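Local coordinates for protein 11S globulin (Wrightia tinctoria, PDB 5WXU) that probably serves as a seed storage protein, a hexameric two-cupin globulin that also binds the plant hormone auxin, at residues Asn188-Leu193 and Leu326-Leu331. Residues are numbered along the deposited sequence; the frame is centred on the assembly and turned at random.
Sequences NRENQL and LRKLQL
The side-chain amide of Gln330 stacks on one face of the Arg189 guanidinium, the two planes 19° apart, with Gln330 NE2 3.3 Å from Arg189 CZ. At the guanidinium edge, Arg189 NH2 donates to Lys328 O (2.9 Å), nearly straight at 165° and close to the guanidinium plane. Water 1, also at the edge, accepts from Arg189 NE and donates to Lys328 O and Asn188 OD1, so the carbonyl of Lys328 is gripped twice. With CG between the backbone N and the carbonyl carbon (chi1 62°), the Arg189 chain runs extended from CG to NE and carries the guanidinium to the helix end. Asn188 ND2 reaches Leu329 O at 2.7 Å, within its own amide plane, and also bonds Asp185; Asn188 OD1 takes Glu190 N on a lone pair (3.0 Å), an Asx turn inside the type I turn from Asn188 to Asn191. Glu190 OE2 lies 3.3 Å from Leu329 CD2 and 4.0 Å from Lys328 NZ, too far for a salt bridge, while Glu190 OE1 accepts from Ala164 N. Gln390 of a second subunit donates to Glu190 O. At the C-terminal end of helix 325-329, where Gln330 turns to positive phi, the carbonyls of Lys328 and Leu329 thus find donors in the loop between strands 178-185 and 198-201. The contact joins the two cupin domains: Leu326 and Leu329 pack on strand 158-162 of the N-terminal one, Leu326 and Leu331 on strand 102-108.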
loop_
_atom_site.group_PDB
_atom_site.type_symbol
_atom_site.label_atom_id
_atom_site.label_comp_id
_atom_site.label_asym_id
_atom_site.label_seq_id
_atom_site.Cartn_x
_atom_site.Cartn_y
_atom_site.Cartn_z
ATOM N N ASN B 188 -11.531 17.939 4.716
ATOM C CA ASN B 188 -11.124 16.518 4.581
ATOM C C ASN B 188 -11.723 15.874 3.351
ATOM O O ASN B 188 -12.811 16.168 2.971
ATOM C CB ASN B 188 -11.570 15.763 5.855
ATOM C CG ASN B 188 -10.797 14.471 6.067
ATOM O OD1 ASN B 188 -11.142 13.401 5.471
ATOM N ND2 ASN B 188 -9.818 14.520 6.980
ATOM N N ARG B 189 -10.960 14.931 2.718
ATOM C CA ARG B 189 -11.512 14.198 1.605
ATOM C C ARG B 189 -12.835 13.494 1.925
ATOM O O ARG B 189 -13.607 13.248 0.981
ATOM C CB ARG B 189 -10.485 13.204 1.082
ATOM C CG ARG B 189 -10.068 12.148 2.063
ATOM C CD ARG B 189 -8.863 11.315 1.674
ATOM N NE ARG B 189 -8.509 10.412 2.751
ATOM C CZ ARG B 189 -7.596 9.426 2.666
ATOM N NH1 ARG B 189 -6.882 9.251 1.545
ATOM N NH2 ARG B 189 -7.378 8.627 3.715
ATOM N N GLU B 190 -13.080 13.148 3.188
ATOM C CA GLU B 190 -14.320 12.458 3.538
ATOM C C GLU B 190 -15.565 13.364 3.341
ATOM O O GLU B 190 -16.653 12.825 3.250
ATOM C CB GLU B 190 -14.302 11.950 4.977
ATOM C CG GLU B 190 -13.332 10.781 5.233
ATOM C CD GLU B 190 -13.409 10.190 6.633
ATOM O OE1 GLU B 190 -14.072 10.750 7.538
ATOM O OE2 GLU B 190 -12.800 9.108 6.825
ATOM N N ASN B 191 -15.392 14.682 3.225
ATOM C CA ASN B 191 -16.524 15.571 3.040
ATOM C C ASN B 191 -16.669 15.930 1.593
ATOM O O ASN B 191 -15.911 16.776 1.086
ATOM C CB ASN B 191 -16.315 16.817 3.859
ATOM C CG ASN B 191 -17.356 17.872 3.610
ATOM O OD1 ASN B 191 -18.483 17.587 3.119
ATOM N ND2 ASN B 191 -16.959 19.125 3.891
ATOM N N GLN B 192 -17.627 15.325 0.908
ATOM C CA GLN B 192 -17.843 15.612 -0.504
ATOM C C GLN B 192 -18.921 16.650 -0.766
ATOM O O GLN B 192 -19.350 16.827 -1.922
ATOM C CB GLN B 192 -18.184 14.344 -1.312
ATOM C CG GLN B 192 -17.122 13.272 -1.275
ATOM C CD GLN B 192 -17.323 12.155 -2.288
ATOM O OE1 GLN B 192 -18.005 12.328 -3.307
ATOM N NE2 GLN B 192 -16.635 11.046 -2.074
ATOM N N LEU B 193 -19.427 17.247 0.298
ATOM C CA LEU B 193 -20.549 18.185 0.168
ATOM C C LEU B 193 -19.988 19.577 -0.183
ATOM O O LEU B 193 -19.823 19.859 -1.341
ATOM C CB LEU B 193 -21.460 18.175 1.360
ATOM C CG LEU B 193 -22.239 16.878 1.540
ATOM C CD1 LEU B 193 -22.764 16.723 2.949
ATOM C CD2 LEU B 193 -23.419 16.848 0.548
ATOM N N LEU B 326 -6.258 7.198 12.617
ATOM C CA LEU B 326 -5.754 8.509 12.182
ATOM C C LEU B 326 -5.153 8.541 10.808
ATOM O O LEU B 326 -5.176 9.556 10.141
ATOM C CB LEU B 326 -4.763 9.081 13.177
ATOM C CG LEU B 326 -5.285 9.421 14.598
ATOM C CD1 LEU B 326 -4.207 9.952 15.506
ATOM C CD2 LEU B 326 -6.482 10.386 14.580
ATOM N N ARG B 327 -4.646 7.394 10.330
ATOM C CA ARG B 327 -4.125 7.343 8.977
ATOM C C ARG B 327 -5.212 7.579 7.951
ATOM O O ARG B 327 -5.030 8.354 7.039
ATOM C CB ARG B 327 -3.493 5.968 8.741
ATOM C CG ARG B 327 -2.912 5.734 7.374
ATOM C CD ARG B 327 -1.602 6.388 7.266
ATOM N NE ARG B 327 -0.886 6.022 6.055
ATOM C CZ ARG B 327 0.145 6.716 5.585
ATOM N NH1 ARG B 327 0.571 7.802 6.224
ATOM N NH2 ARG B 327 0.741 6.344 4.463
ATOM N N LYS B 328 -6.394 6.997 8.145
ATOM C CA LYS B 328 -7.568 7.155 7.243
ATOM C C LYS B 328 -8.101 8.592 7.343
ATOM O O LYS B 328 -8.453 9.220 6.333
ATOM C CB LYS B 328 -8.665 6.197 7.739
ATOM C CG LYS B 328 -10.101 6.309 7.180
ATOM C CD LYS B 328 -11.036 5.342 7.939
ATOM C CE LYS B 328 -12.531 5.564 7.664
ATOM N NZ LYS B 328 -12.958 5.118 6.300
ATOM N N LEU B 329 -8.083 9.109 8.557
ATOM C CA LEU B 329 -8.660 10.435 8.832
ATOM C C LEU B 329 -7.774 11.612 8.463
ATOM O O LEU B 329 -8.268 12.743 8.352
ATOM C CB LEU B 329 -9.136 10.502 10.280
ATOM C CG LEU B 329 -10.213 9.513 10.720
ATOM C CD1 LEU B 329 -10.599 9.923 12.135
ATOM C CD2 LEU B 329 -11.399 9.548 9.753
ATOM N N GLN B 330 -6.473 11.375 8.332
ATOM C CA GLN B 330 -5.468 12.406 8.002
ATOM C C GLN B 330 -5.516 13.530 9.055
ATOM O O GLN B 330 -5.493 14.694 8.724
ATOM C CB GLN B 330 -5.715 12.975 6.604
ATOM C CG GLN B 330 -5.858 11.815 5.608
ATOM C CD GLN B 330 -5.593 12.245 4.195
ATOM O OE1 GLN B 330 -5.931 13.341 3.819
ATOM N NE2 GLN B 330 -5.001 11.352 3.396
ATOM N N LEU B 331 -5.519 13.122 10.313
ATOM C CA LEU B 331 -5.447 14.046 11.459
ATOM C C LEU B 331 -4.445 13.522 12.483
ATOM O O LEU B 331 -4.134 12.290 12.518
ATOM C CB LEU B 331 -6.840 14.156 12.082
ATOM C CG LEU B 331 -7.921 14.828 11.233
ATOM C CD1 LEU B 331 -9.272 14.525 11.864
ATOM C CD2 LEU B 331 -7.730 16.341 11.200
HETATM O O HOH W 1 -9.658 11.255 5.224
HETATM O O HOH W 2 -8.259 14.864 3.250
HETATM O O HOH W 3 -8.088 14.491 4.422
#